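Local structure of polyketide synthase (Synechococcus sp., 4GOX) at residues A[24-29]-A[147-152]; A[61-66]-A[104-109]; A[85-90]-A[114-119]; A[188-193]-A[286-291]. The protein probably transfers a sulfo group from PAPS to an intermediate of the olefin synthase pathway, and here holds the product nucleotide adenosine-3'-5'-diphosphate. One frame throughout, in Å; residues are numbered along the deposited sequence.

Contact 1 (A[24-29]-A[147-152])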
loop_
_atom_site.group_PDB
_atom_site.type_symbol
_atom_site.label_atom_id
_atom_site.label_comp_id
_atom_site.label_asym_id
_atom_site.label_seq_id
_atom_site.Cartn_x
_atom_site.Cartn_y
_atom_site.Cartn_z
ATOM N N ASN A 24 18.916 1.815 -5.149
ATOM C CA ASN A 24 18.242 2.968 -4.556
ATOM C C ASN A 24 17.105 2.584 -3.621
ATOM O O ASN A 24 16.305 1.711 -3.960
ATOM C CB ASN A 24 17.746 3.924 -5.635
ATOM C CG ASN A 24 18.871 4.571 -6.416
ATOM O OD1 ASN A 24 19.684 5.322 -5.868
ATOM N ND2 ASN A 24 18.951 4.281 -7.710
ATOM N N PRO A 25 17.007 3.243 -2.444
ATOM C CA PRO A 25 15.914 2.915 -1.512
ATOM C C PRO A 25 14.514 3.184 -2.068
ATOM O O PRO A 25 14.309 4.059 -2.905
ATOM C CB PRO A 25 16.232 3.752 -0.270
ATOM C CG PRO A 25 17.081 4.878 -0.773
ATOM C CD PRO A 25 17.879 4.310 -1.903
ATOM N N ILE A 26 13.571 2.353 -1.638
ATOM C CA ILE A 26 12.153 2.399 -1.997
ATOM C C ILE A 26 11.439 1.752 -0.843
ATOM O O ILE A 26 11.999 0.869 -0.181
ATOM C CB ILE A 26 11.821 1.682 -3.360
ATOM C CG1 ILE A 26 10.357 1.979 -3.795
ATOM C CG2 ILE A 26 12.123 0.144 -3.329
ATOM C CD1 ILE A 26 9.961 1.555 -5.099
ATOM N N ALA A 27 10.202 2.162 -0.607
ATOM C CA ALA A 27 9.426 1.539 0.436
ATOM C C ALA A 27 8.039 1.216 -0.081
ATOM O O ALA A 27 7.558 1.858 -1.015
ATOM C CB ALA A 27 9.361 2.426 1.681
ATOM N N PHE A 28 7.416 0.197 0.517
ATOM C CA PHE A 28 6.066 -0.200 0.172
ATOM C C PHE A 28 5.205 -0.211 1.418
ATOM O O PHE A 28 5.681 -0.621 2.480
ATOM C CB PHE A 28 6.055 -1.634 -0.411
ATOM C CG PHE A 28 6.760 -1.784 -1.731
ATOM C CD1 PHE A 28 6.054 -1.703 -2.924
ATOM C CD2 PHE A 28 8.127 -2.041 -1.782
ATOM C CE1 PHE A 28 6.708 -1.827 -4.149
ATOM C CE2 PHE A 28 8.780 -2.159 -3.000
ATOM C CZ PHE A 28 8.067 -2.050 -4.183
ATOM N N ILE A 29 3.916 0.114 1.252
ATOM C CA ILE A 29 2.910 -0.049 2.300
ATOM C C ILE A 29 2.089 -1.188 1.769
ATOM O O ILE A 29 1.447 -1.067 0.716
ATOM C CB ILE A 29 2.007 1.182 2.622
ATOM C CG1 ILE A 29 2.824 2.382 3.121
ATOM C CG2 ILE A 29 0.929 0.770 3.666
ATOM C CD1 ILE A 29 2.038 3.683 3.112
ATOM N N ASP A 147 17.491 -3.874 -4.321
ATOM C CA ASP A 147 18.483 -4.303 -3.335
ATOM C C ASP A 147 18.038 -3.930 -1.940
ATOM O O ASP A 147 18.235 -4.706 -1.006
ATOM C CB ASP A 147 19.821 -3.573 -3.579
ATOM C CG ASP A 147 20.782 -4.189 -4.580
ATOM O OD1 ASP A 147 21.752 -3.499 -4.966
ATOM O OD2 ASP A 147 20.609 -5.391 -4.920
ATOM N N GLN A 148 17.474 -2.720 -1.797
ATOM C CA GLN A 148 17.128 -2.098 -0.520
ATOM C C GLN A 148 15.653 -1.739 -0.324
ATOM O O GLN A 148 15.375 -0.731 0.328
ATOM C CB GLN A 148 18.005 -0.841 -0.325
ATOM C CG GLN A 148 19.435 -1.136 0.108
ATOM C CD GLN A 148 19.565 -1.204 1.609
ATOM O OE1 GLN A 148 19.873 -0.205 2.272
ATOM N NE2 GLN A 148 19.341 -2.385 2.179
ATOM N N ALA A 149 14.700 -2.565 -0.825
ATOM C CA ALA A 149 13.271 -2.293 -0.591
ATOM C C ALA A 149 12.924 -2.473 0.887
ATOM O O ALA A 149 13.391 -3.418 1.523
ATOM C CB ALA A 149 12.400 -3.210 -1.435
ATOM N N LYS A 150 12.124 -1.563 1.427
ATOM C CA LYS A 150 11.619 -1.649 2.806
ATOM C C LYS A 150 10.130 -1.897 2.748
ATOM O O LYS A 150 9.444 -1.318 1.907
ATOM C CB LYS A 150 11.915 -0.387 3.623
ATOM C CG LYS A 150 13.363 -0.293 4.072
ATOM C CD LYS A 150 13.531 0.890 5.027
ATOM C CE LYS A 150 14.956 1.072 5.489
ATOM N NZ LYS A 150 15.747 1.836 4.495
ATOM N N TYR A 151 9.631 -2.748 3.631
ATOM C CA TYR A 151 8.215 -3.085 3.638
ATOM C C TYR A 151 7.523 -2.706 4.940
ATOM O O TYR A 151 7.883 -3.215 6.003
ATOM C CB TYR A 151 8.019 -4.592 3.355
ATOM C CG TYR A 151 8.764 -5.058 2.128
ATOM C CD1 TYR A 151 8.291 -4.769 0.848
ATOM C CD2 TYR A 151 9.983 -5.714 2.240
ATOM C CE1 TYR A 151 8.993 -5.162 -0.285
ATOM C CE2 TYR A 151 10.688 -6.123 1.110
ATOM C CZ TYR A 151 10.199 -5.828 -0.147
ATOM O OH TYR A 151 10.893 -6.253 -1.244
ATOM N N ILE A 152 6.488 -1.861 4.838
ATOM C CA ILE A 152 5.622 -1.505 5.964
ATOM C C ILE A 152 4.389 -2.418 5.833
ATOM O O ILE A 152 3.636 -2.300 4.870
ATOM C CB ILE A 152 5.228 -0.010 5.931
ATOM C CG1 ILE A 152 6.471 0.894 6.091
ATOM C CG2 ILE A 152 4.177 0.287 7.038
ATOM C CD1 ILE A 152 6.215 2.349 5.690
HETATM O O HOH W 1 16.734 -0.987 -3.699
#

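Contact 2 (A[61-66]-A[104-109])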
loop_
_atom_site.group_PDB
_atom_site.type_symbol
_atom_site.label_atom_id
_atom_site.label_comp_id
_atom_site.label_asym_id
_atom_site.label_seq_id
_atom_site.Cartn_x
_atom_site.Cartn_y
_atom_site.Cartn_z
ATOM N N PHE A 61 3.302 -6.363 -12.768
ATOM C CA PHE A 61 3.562 -6.433 -14.213
ATOM C C PHE A 61 5.020 -6.383 -14.563
ATOM O O PHE A 61 5.813 -5.789 -13.848
ATOM C CB PHE A 61 2.835 -5.251 -14.888
ATOM C CG PHE A 61 1.408 -5.110 -14.394
ATOM C CD1 PHE A 61 0.425 -6.024 -14.787
ATOM C CD2 PHE A 61 1.063 -4.112 -13.494
ATOM C CE1 PHE A 61 -0.891 -5.903 -14.320
ATOM C CE2 PHE A 61 -0.243 -4.013 -13.001
ATOM C CZ PHE A 61 -1.214 -4.910 -13.425
ATOM N N GLU A 62 5.365 -6.996 -15.674
ATOM C CA GLU A 62 6.716 -7.050 -16.196
ATOM C C GLU A 62 7.044 -5.724 -16.925
ATOM O O GLU A 62 8.045 -5.069 -16.612
ATOM C CB GLU A 62 6.825 -8.281 -17.132
ATOM C CG GLU A 62 8.216 -8.595 -17.612
ATOM C CD GLU A 62 9.171 -8.938 -16.498
ATOM O OE1 GLU A 62 9.150 -10.096 -16.025
ATOM O OE2 GLU A 62 9.950 -8.043 -16.102
ATOM N N THR A 63 6.182 -5.337 -17.874
ATOM C CA THR A 63 6.304 -4.135 -18.702
ATOM C C THR A 63 4.982 -3.361 -18.685
ATOM O O THR A 63 3.919 -3.932 -18.383
ATOM C CB THR A 63 6.586 -4.498 -20.184
ATOM O OG1 THR A 63 5.365 -4.929 -20.792
ATOM C CG2 THR A 63 7.714 -5.528 -20.369
ATOM N N MET A 64 5.039 -2.089 -19.143
ATOM C CA MET A 64 3.873 -1.211 -19.267
ATOM C C MET A 64 2.853 -1.751 -20.278
ATOM O O MET A 64 1.676 -1.408 -20.209
ATOM C CB MET A 64 4.310 0.231 -19.600
ATOM C CG MET A 64 5.067 0.882 -18.470
ATOM S SD MET A 64 4.122 1.104 -16.945
ATOM C CE MET A 64 2.877 2.236 -17.480
ATOM N N GLY A 65 3.306 -2.639 -21.150
ATOM C CA GLY A 65 2.462 -3.331 -22.122
ATOM C C GLY A 65 1.569 -4.353 -21.439
ATOM O O GLY A 65 0.354 -4.358 -21.658
ATOM N N ASP A 66 2.151 -5.196 -20.557
ATOM C CA ASP A 66 1.383 -6.191 -19.775
ATOM C C ASP A 66 0.384 -5.469 -18.897
ATOM O O ASP A 66 -0.777 -5.885 -18.804
ATOM C CB ASP A 66 2.290 -7.030 -18.853
ATOM C CG ASP A 66 3.445 -7.694 -19.551
ATOM O OD1 ASP A 66 3.213 -8.366 -20.564
ATOM O OD2 ASP A 66 4.580 -7.530 -19.090
ATOM N N LYS A 104 3.422 1.883 -25.450
ATOM C CA LYS A 104 3.842 1.606 -26.824
ATOM C C LYS A 104 5.267 1.082 -26.876
ATOM O O LYS A 104 5.546 0.164 -27.645
ATOM C CB LYS A 104 3.700 2.862 -27.698
ATOM C CG LYS A 104 2.300 3.040 -28.273
ATOM C CD LYS A 104 2.143 4.407 -28.940
ATOM C CE LYS A 104 1.028 4.438 -29.958
ATOM N NZ LYS A 104 1.460 3.882 -31.269
ATOM N N ALA A 105 6.159 1.644 -26.043
ATOM C CA ALA A 105 7.565 1.237 -25.973
ATOM C C ALA A 105 7.772 -0.066 -25.144
ATOM O O ALA A 105 8.910 -0.557 -25.065
ATOM C CB ALA A 105 8.400 2.374 -25.394
ATOM N N ASN A 106 6.672 -0.624 -24.549
ATOM C CA ASN A 106 6.677 -1.822 -23.665
ATOM C C ASN A 106 7.741 -1.634 -22.584
ATOM O O ASN A 106 8.590 -2.504 -22.357
ATOM C CB ASN A 106 6.903 -3.136 -24.459
ATOM C CG ASN A 106 5.677 -3.640 -25.168
ATOM O OD1 ASN A 106 4.663 -3.977 -24.551
ATOM N ND2 ASN A 106 5.762 -3.754 -26.480
ATOM N N THR A 107 7.730 -0.440 -21.974
ATOM C CA THR A 107 8.710 -0.028 -20.984
ATOM C C THR A 107 8.710 -0.926 -19.735
ATOM O O THR A 107 7.674 -1.064 -19.098
ATOM C CB THR A 107 8.592 1.479 -20.702
ATOM O OG1 THR A 107 8.714 2.179 -21.947
ATOM C CG2 THR A 107 9.650 1.966 -19.731
ATOM N N PRO A 108 9.868 -1.555 -19.409
ATOM C CA PRO A 108 9.939 -2.412 -18.215
ATOM C C PRO A 108 9.564 -1.656 -16.945
ATOM O O PRO A 108 9.927 -0.478 -16.778
ATOM C CB PRO A 108 11.407 -2.843 -18.181
ATOM C CG PRO A 108 11.879 -2.722 -19.598
ATOM C CD PRO A 108 11.160 -1.535 -20.136
ATOM N N ILE A 109 8.817 -2.328 -16.053
ATOM C CA ILE A 109 8.384 -1.751 -14.777
ATOM C C ILE A 109 9.597 -1.316 -13.930
ATOM O O ILE A 109 9.525 -0.295 -13.228
ATOM C CB ILE A 109 7.393 -2.728 -14.083
ATOM C CG1 ILE A 109 6.027 -2.822 -14.819
ATOM C CG2 ILE A 109 7.324 -2.632 -12.559
ATOM C CD1 ILE A 109 5.163 -1.665 -14.923
#

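Contact 3 (A[85-90]-A[114-119])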
loop_
_atom_site.group_PDB
_atom_site.type_symbol
_atom_site.label_atom_id
_atom_site.label_comp_id
_atom_site.label_asym_id
_atom_site.label_seq_id
_atom_site.Cartn_x
_atom_site.Cartn_y
_atom_site.Cartn_z
ATOM N N MET A 85 1.874 14.011 -13.019
ATOM C CA MET A 85 1.293 15.337 -13.014
ATOM C C MET A 85 1.971 16.131 -11.881
ATOM O O MET A 85 2.630 17.125 -12.169
ATOM C CB MET A 85 -0.214 15.245 -12.746
ATOM C CG MET A 85 -1.034 14.887 -13.942
ATOM S SD MET A 85 -2.795 14.835 -13.534
ATOM C CE MET A 85 -3.018 16.388 -12.691
ATOM N N ASP A 86 1.887 15.636 -10.613
ATOM C CA ASP A 86 2.489 16.261 -9.436
ATOM C C ASP A 86 4.016 16.413 -9.527
ATOM O O ASP A 86 4.513 17.523 -9.319
ATOM C CB ASP A 86 2.094 15.520 -8.145
ATOM C CG ASP A 86 2.662 16.157 -6.892
ATOM O OD1 ASP A 86 2.198 17.261 -6.522
ATOM O OD2 ASP A 86 3.623 15.598 -6.329
ATOM N N LEU A 87 4.757 15.323 -9.838
ATOM C CA LEU A 87 6.222 15.390 -9.916
ATOM C C LEU A 87 6.757 16.301 -11.030
ATOM O O LEU A 87 7.845 16.877 -10.880
ATOM C CB LEU A 87 6.856 13.995 -10.069
ATOM C CG LEU A 87 6.775 13.033 -8.869
ATOM C CD1 LEU A 87 7.064 11.614 -9.315
ATOM C CD2 LEU A 87 7.729 13.451 -7.736
ATOM N N GLU A 88 6.028 16.401 -12.155
ATOM C CA GLU A 88 6.524 17.141 -13.321
ATOM C C GLU A 88 5.737 18.363 -13.786
ATOM O O GLU A 88 6.143 18.972 -14.781
ATOM C CB GLU A 88 6.774 16.172 -14.479
ATOM C CG GLU A 88 7.948 15.248 -14.225
ATOM C CD GLU A 88 8.112 14.109 -15.210
ATOM O OE1 GLU A 88 7.147 13.788 -15.943
ATOM O OE2 GLU A 88 9.215 13.521 -15.233
ATOM N N ASN A 89 4.661 18.756 -13.050
ATOM C CA ASN A 89 3.776 19.904 -13.335
ATOM C C ASN A 89 3.081 19.724 -14.692
ATOM O O ASN A 89 3.092 20.629 -15.546
ATOM C CB ASN A 89 4.519 21.253 -13.234
ATOM C CG ASN A 89 5.048 21.574 -11.860
ATOM O OD1 ASN A 89 4.431 22.318 -11.089
ATOM N ND2 ASN A 89 6.230 21.057 -11.544
ATOM N N LEU A 90 2.485 18.539 -14.870
ATOM C CA LEU A 90 1.791 18.090 -16.078
ATOM C C LEU A 90 0.259 18.180 -15.970
ATOM O O LEU A 90 -0.307 18.148 -14.879
ATOM C CB LEU A 90 2.198 16.626 -16.378
ATOM C CG LEU A 90 3.328 16.330 -17.368
ATOM C CD1 LEU A 90 4.491 17.319 -17.280
ATOM C CD2 LEU A 90 3.842 14.902 -17.193
ATOM N N ALA A 114 12.719 3.283 -11.384
ATOM C CA ALA A 114 13.960 4.076 -11.447
ATOM C C ALA A 114 13.675 5.520 -11.886
ATOM O O ALA A 114 14.289 6.458 -11.356
ATOM C CB ALA A 114 14.973 3.427 -12.379
ATOM N N TYR A 115 12.693 5.692 -12.797
ATOM C CA TYR A 115 12.235 6.988 -13.279
ATOM C C TYR A 115 11.597 7.772 -12.133
ATOM O O TYR A 115 11.952 8.927 -11.923
ATOM C CB TYR A 115 11.200 6.808 -14.398
ATOM C CG TYR A 115 10.753 8.103 -15.043
ATOM C CD1 TYR A 115 11.502 8.694 -16.061
ATOM C CD2 TYR A 115 9.557 8.716 -14.669
ATOM C CE1 TYR A 115 11.090 9.880 -16.669
ATOM C CE2 TYR A 115 9.130 9.898 -15.275
ATOM C CZ TYR A 115 9.904 10.479 -16.272
ATOM O OH TYR A 115 9.485 11.626 -16.894
ATOM N N LEU A 116 10.634 7.167 -11.425
ATOM C CA LEU A 116 9.942 7.859 -10.337
ATOM C C LEU A 116 10.897 8.221 -9.188
ATOM O O LEU A 116 10.800 9.322 -8.661
ATOM C CB LEU A 116 8.701 7.094 -9.857
ATOM C CG LEU A 116 7.557 6.895 -10.863
ATOM C CD1 LEU A 116 6.557 5.871 -10.343
ATOM C CD2 LEU A 116 6.829 8.190 -11.161
ATOM N N GLN A 117 11.890 7.340 -8.894
ATOM C CA GLN A 117 12.911 7.561 -7.862
ATOM C C GLN A 117 13.757 8.785 -8.200
ATOM O O GLN A 117 14.152 9.535 -7.298
ATOM C CB GLN A 117 13.812 6.336 -7.703
ATOM C CG GLN A 117 13.173 5.174 -6.944
ATOM C CD GLN A 117 14.075 3.974 -6.994
ATOM O OE1 GLN A 117 14.581 3.596 -8.062
ATOM N NE2 GLN A 117 14.322 3.365 -5.839
ATOM N N ARG A 118 14.020 8.979 -9.506
ATOM C CA ARG A 118 14.762 10.088 -10.065
ATOM C C ARG A 118 13.928 11.381 -9.950
ATOM O O ARG A 118 14.454 12.391 -9.495
ATOM C CB ARG A 118 15.155 9.780 -11.536
ATOM C CG ARG A 118 15.920 10.913 -12.248
ATOM C CD ARG A 118 16.803 10.405 -13.376
ATOM N NE ARG A 118 17.999 9.737 -12.851
ATOM C CZ ARG A 118 18.913 9.117 -13.591
ATOM N NH1 ARG A 118 18.784 9.066 -14.913
ATOM N NH2 ARG A 118 19.958 8.538 -13.017
ATOM N N GLN A 119 12.647 11.343 -10.364
ATOM C CA GLN A 119 11.734 12.490 -10.330
ATOM C C GLN A 119 11.354 12.901 -8.899
ATOM O O GLN A 119 10.980 14.052 -8.678
ATOM C CB GLN A 119 10.480 12.213 -11.173
ATOM C CG GLN A 119 10.766 11.957 -12.650
ATOM C CD GLN A 119 11.567 13.062 -13.304
ATOM O OE1 GLN A 119 11.244 14.251 -13.190
ATOM N NE2 GLN A 119 12.621 12.687 -14.019
#

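Contact 4 (A[188-193]-A[286-291])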
loop_
_atom_site.group_PDB
_atom_site.type_symbol
_atom_site.label_atom_id
_atom_site.label_comp_id
_atom_site.label_asym_id
_atom_site.label_seq_id
_atom_site.Cartn_x
_atom_site.Cartn_y
_atom_site.Cartn_z
ATOM N N ILE A 188 -9.213 -13.079 1.730
ATOM C CA ILE A 188 -8.352 -11.992 1.289
ATOM C C ILE A 188 -7.510 -11.442 2.446
ATOM O O ILE A 188 -6.306 -11.288 2.277
ATOM C CB ILE A 188 -9.132 -10.883 0.523
ATOM C CG1 ILE A 188 -9.665 -11.437 -0.829
ATOM C CG2 ILE A 188 -8.219 -9.677 0.247
ATOM C CD1 ILE A 188 -10.587 -10.452 -1.570
ATOM N N TRP A 189 -8.112 -11.233 3.635
ATOM C CA TRP A 189 -7.350 -10.764 4.796
ATOM C C TRP A 189 -6.266 -11.787 5.166
ATOM O O TRP A 189 -5.108 -11.433 5.429
ATOM C CB TRP A 189 -8.294 -10.575 6.007
ATOM C CG TRP A 189 -7.580 -10.046 7.215
ATOM C CD1 TRP A 189 -7.334 -8.742 7.521
ATOM C CD2 TRP A 189 -6.986 -10.824 8.254
ATOM N NE1 TRP A 189 -6.653 -8.658 8.716
ATOM C CE2 TRP A 189 -6.441 -9.919 9.197
ATOM C CE3 TRP A 189 -6.931 -12.209 8.528
ATOM C CZ2 TRP A 189 -5.753 -10.351 10.335
ATOM C CZ3 TRP A 189 -6.248 -12.635 9.656
ATOM C CH2 TRP A 189 -5.683 -11.712 10.549
ATOM N N ARG A 190 -6.656 -13.060 5.199
ATOM C CA ARG A 190 -5.765 -14.134 5.588
ATOM C C ARG A 190 -4.640 -14.301 4.556
ATOM O O ARG A 190 -3.471 -14.315 4.932
ATOM C CB ARG A 190 -6.564 -15.429 5.780
ATOM C CG ARG A 190 -5.749 -16.614 6.298
ATOM C CD ARG A 190 -6.584 -17.867 6.400
ATOM N NE ARG A 190 -7.068 -18.306 5.093
ATOM C CZ ARG A 190 -8.347 -18.370 4.754
ATOM N NH1 ARG A 190 -9.291 -18.071 5.638
ATOM N NH2 ARG A 190 -8.696 -18.748 3.535
ATOM N N THR A 191 -4.995 -14.431 3.270
ATOM C CA THR A 191 -4.033 -14.608 2.175
ATOM C C THR A 191 -2.982 -13.493 2.174
ATOM O O THR A 191 -1.786 -13.788 2.195
ATOM C CB THR A 191 -4.774 -14.710 0.834
ATOM O OG1 THR A 191 -5.709 -15.793 0.934
ATOM C CG2 THR A 191 -3.826 -14.885 -0.358
ATOM N N SER A 192 -3.440 -12.228 2.176
ATOM C CA SER A 192 -2.556 -11.056 2.159
ATOM C C SER A 192 -1.634 -11.036 3.356
ATOM O O SER A 192 -0.426 -10.887 3.191
ATOM C CB SER A 192 -3.359 -9.752 2.144
ATOM O OG SER A 192 -4.086 -9.719 0.937
ATOM N N ASN A 193 -2.214 -11.134 4.554
ATOM C CA ASN A 193 -1.451 -11.058 5.772
ATOM C C ASN A 193 -0.442 -12.151 5.891
ATOM O O ASN A 193 0.689 -11.865 6.268
ATOM C CB ASN A 193 -2.345 -10.881 6.993
ATOM C CG ASN A 193 -2.859 -9.466 7.051
ATOM O OD1 ASN A 193 -2.079 -8.525 7.041
ATOM N ND2 ASN A 193 -4.168 -9.267 6.945
ATOM N N ALA A 286 -18.187 -18.312 12.410
ATOM C CA ALA A 286 -16.862 -18.227 13.029
ATOM C C ALA A 286 -15.760 -18.167 11.964
ATOM O O ALA A 286 -15.934 -18.674 10.852
ATOM C CB ALA A 286 -16.642 -19.437 13.938
ATOM N N LEU A 287 -14.626 -17.551 12.307
ATOM C CA LEU A 287 -13.459 -17.457 11.426
ATOM C C LEU A 287 -12.844 -18.831 11.238
ATOM O O LEU A 287 -13.067 -19.715 12.067
ATOM C CB LEU A 287 -12.412 -16.534 12.054
ATOM C CG LEU A 287 -12.791 -15.083 12.308
ATOM C CD1 LEU A 287 -11.604 -14.343 12.876
ATOM C CD2 LEU A 287 -13.225 -14.389 11.025
ATOM N N GLN A 288 -12.073 -19.033 10.160
ATOM C CA GLN A 288 -11.439 -20.352 9.978
ATOM C C GLN A 288 -10.285 -20.513 10.966
ATOM O O GLN A 288 -9.783 -19.521 11.501
ATOM C CB GLN A 288 -10.984 -20.579 8.521
ATOM C CG GLN A 288 -12.121 -20.507 7.491
ATOM C CD GLN A 288 -13.249 -21.475 7.782
ATOM O OE1 GLN A 288 -14.406 -21.089 7.984
ATOM N NE2 GLN A 288 -12.942 -22.745 7.856
ATOM N N LEU A 289 -9.884 -21.757 11.229
ATOM C CA LEU A 289 -8.810 -22.047 12.172
ATOM C C LEU A 289 -7.484 -21.331 11.865
ATOM O O LEU A 289 -6.944 -20.710 12.773
ATOM C CB LEU A 289 -8.671 -23.559 12.431
ATOM C CG LEU A 289 -9.317 -24.075 13.745
ATOM C CD1 LEU A 289 -10.743 -23.506 13.996
ATOM C CD2 LEU A 289 -9.377 -25.583 13.778
ATOM N N ASP A 290 -7.027 -21.291 10.593
ATOM C CA ASP A 290 -5.804 -20.547 10.278
ATOM C C ASP A 290 -5.990 -19.042 10.305
ATOM O O ASP A 290 -5.009 -18.320 10.489
ATOM C CB ASP A 290 -5.127 -20.981 8.971
ATOM C CG ASP A 290 -5.974 -21.065 7.717
ATOM O OD1 ASP A 290 -7.231 -21.093 7.838
ATOM O OD2 ASP A 290 -5.393 -21.250 6.643
ATOM N N THR A 291 -7.235 -18.551 10.121
ATOM C CA THR A 291 -7.472 -17.097 10.227
ATOM C C THR A 291 -7.266 -16.699 11.689
ATOM O O THR A 291 -6.659 -15.673 11.956
ATOM C CB THR A 291 -8.870 -16.683 9.757
ATOM O OG1 THR A 291 -9.114 -17.219 8.465
ATOM C CG2 THR A 291 -9.040 -15.163 9.709
#

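Contact 1 (A[24-29]-A[147-152])
Strands 26-29 and 149-152 run parallel, their axes 4.6 Å apart and inclined by 22°, and three hydrogen bonds join them in the alternating pattern of a parallel pair. K150 N gives to I26 O, F28 N gives to K150 O at 2.9 Å, and I152 N gives to F28 O at 2.8 Å, the last almost straight. K150 thus uses both its N-H and its carbonyl across the pair, as does F28. Ahead of the strands, where the chains draw apart, a water takes over: it donates to N24 O and accepts from Q148 N.

On one face the rings of F28 and Y151 are neighbours that extend in the same direction. Their planes, 20° apart, are nearly parallel but strongly offset, with little ring overlap and centroids 5.7 Å apart; the touch is made by F28 CD2 and Y151 CE1, at 3.6 Å. A149 CB sits at the edge of the F28 ring and also meets I26 CG2 at 3.9 Å. With the longer CG1 branch of I26 anti to N (chi1 -170°) and leading away, it is the CG2 methyl that meets A149. The phenol OH of Y151 is satisfied further on, by S142 and E143. The other face carries A27, K150, I29 and I152, where I29 CG1 and I152 CD1 meet loosely.

Both strands belong to the five-stranded parallel sheet of the sulfotransferase, a P-loop-type fold. Strand 124-129 flanks 26-30 on its other side, and helices 37-45 and 220-231 cover the face of I29 and I152.

Contact 2 (A[61-66]-A[104-109])
I109 presses its side chain against the backbone of F61 and E62, while its own N-H gives a nearly linear hydrogen bond to E62 O (2.9 Å). CG1 of I109 lies 3.1 Å from F61 O, a close approach of an apolar branch to a carbonyl oxygen. Its CD1 carries on to M64 SD at 3.6 Å, the two side chains crossing at about a right angle. The bend at chi2 (-63°) turns M64 SD to that methyl. A second backbone bond runs the other way, from M64 N to T107 O at 2.8 Å; both donors stand some 30° off the plane of the carbonyl they use. Together the two bonds make a single bridge centred on T63 and P108, an isolated patch of strand-like pairing between two loops. N106 OD1 rests against G65 CA at 3.3 Å.

The bridge joins two helix starts, for T63 is the N-cap of helix 64-71 and P108 that of helix 109-119. T63 and D66 form a capping box: D66 N gives to T63 OG1 at 3.2 Å, and T63 N gives to D66 OD2 in return. The hydroxyl gets there by standing between the backbone N and the carbonyl carbon (chi1 77°). In the other segment, N106 closes helix 92-104 with a Schellman motif and positive phi, and its O lies 3.6 Å from T63 CB.

Further out, T107 OG1 is bound to W102 O, and E62 OE1 accepts from Q16 N. L58 packs on both M64 and I109, and I112 of helix 109-119 lies against M64 and T107.

Contact 3 (A[85-90]-A[114-119])
L87, Q119 and E88 carry most of this contact, in which the last turn of helix 79-88 meets the last turn of helix 109-119. L87 lies obliquely across Q119 and divides its two methyls between different targets. CD1 touches both Q119 CB and L116 CD2, each at 3.9 Å, whereas CD2 rests against the backbone oxygen of Q119, at 3.4 Å from O. L116 meets L87 at about a right angle, and the leucines touch through one methyl each.

Beside this apolar patch lies a polar one. E88 stretches out beyond CG and comes from the opposite direction to Y115, setting its carboxylate almost perpendicular to the phenol ring. Y115 OH gives E88 OE2 a weak hydrogen bond, at a distance (2.5 Å) short enough to make its details doubtful. Because the ring swings out with CG anti to the backbone N (chi1 -175°), its hydroxyl extends to the neighbouring helix. Q119 CG lies over one face of the Y115 ring, offset toward the rim, and the bend at chi2 (-54°) beyond it turns the amide to the same carboxylate. There OE1 of Q119 and OE2 of E88 stand 3.0 Å apart as two acceptors, though the amide orientation may not be settled.

Around them, W102 of helix 92-104 meets Y115 edge-to-face, and L116 also packs on L80 and on the loop residues L56 and L58. The arrangement is that of two helix C-terminal ends meeting near the protein surface, within the run of helices between strand 50-51 and strand 124-129 in this sulfotransferase.

Contact 4 (A[188-193]-A[286-291])
R190 leaves its helix with CG anti to the backbone N (chi1 -175°), stays extended through chi2 and then turns at chi3 (63°), a bend that carries the guanidinium group to the T291 hydroxyl, the two side chains crossing at about a right angle. There NH1 gives a hydrogen bond to T291 OG1 (3.0 Å, 163°), with the hydroxyl at the edge of the guanidinium and in its plane. That oxygen is also bound to E186, which accepts from Q288 N as well, so one carboxylate positions both the N-cap residue of helix 289-297 and the hydroxyl that meets R190.

D290 comes in differently. Its carboxylate crosses the arginine chain, CG lying 3.5 Å from R190 CD, and its plane is nearly parallel to the guanidinium. OD2 is 3.7 Å from R190 NE but well out of the guanidinium plane, making a long salt bridge of charges alone. On the other branch, T291 CG2 packs obliquely against the six-membered ring of W189, at 3.8 Å from CZ3. The indole NE1 is held by R156 O.

This is the first turn of a C-terminal helix, 289-297, docked on the long helix 181-202 through a mixed polar and aromatic side.

In the fold
Contact 1 is the buried one: it pairs two strands of the central sheet by regular backbone bonds and apolar faces. Contacts 2 and 3 lie farther out, in the helical region nested between those strands, and share helix 109-119, contact 2 at its start and contact 3 at its end. Their chemistry differs accordingly, backbone bonds and capping in the one, mainly side-chain packing and a weak tyrosine-glutamate bond in the other. Q117 links contact 3 to contact 1 through a probable hydrogen bond from NE2 to P25 O. Contact 4 lies about 38 Å from contact 3 between centres, across the chain's middle; partly buried, it joins an arginine-threonine bond and a long aspartate pair to packing on a tryptophan.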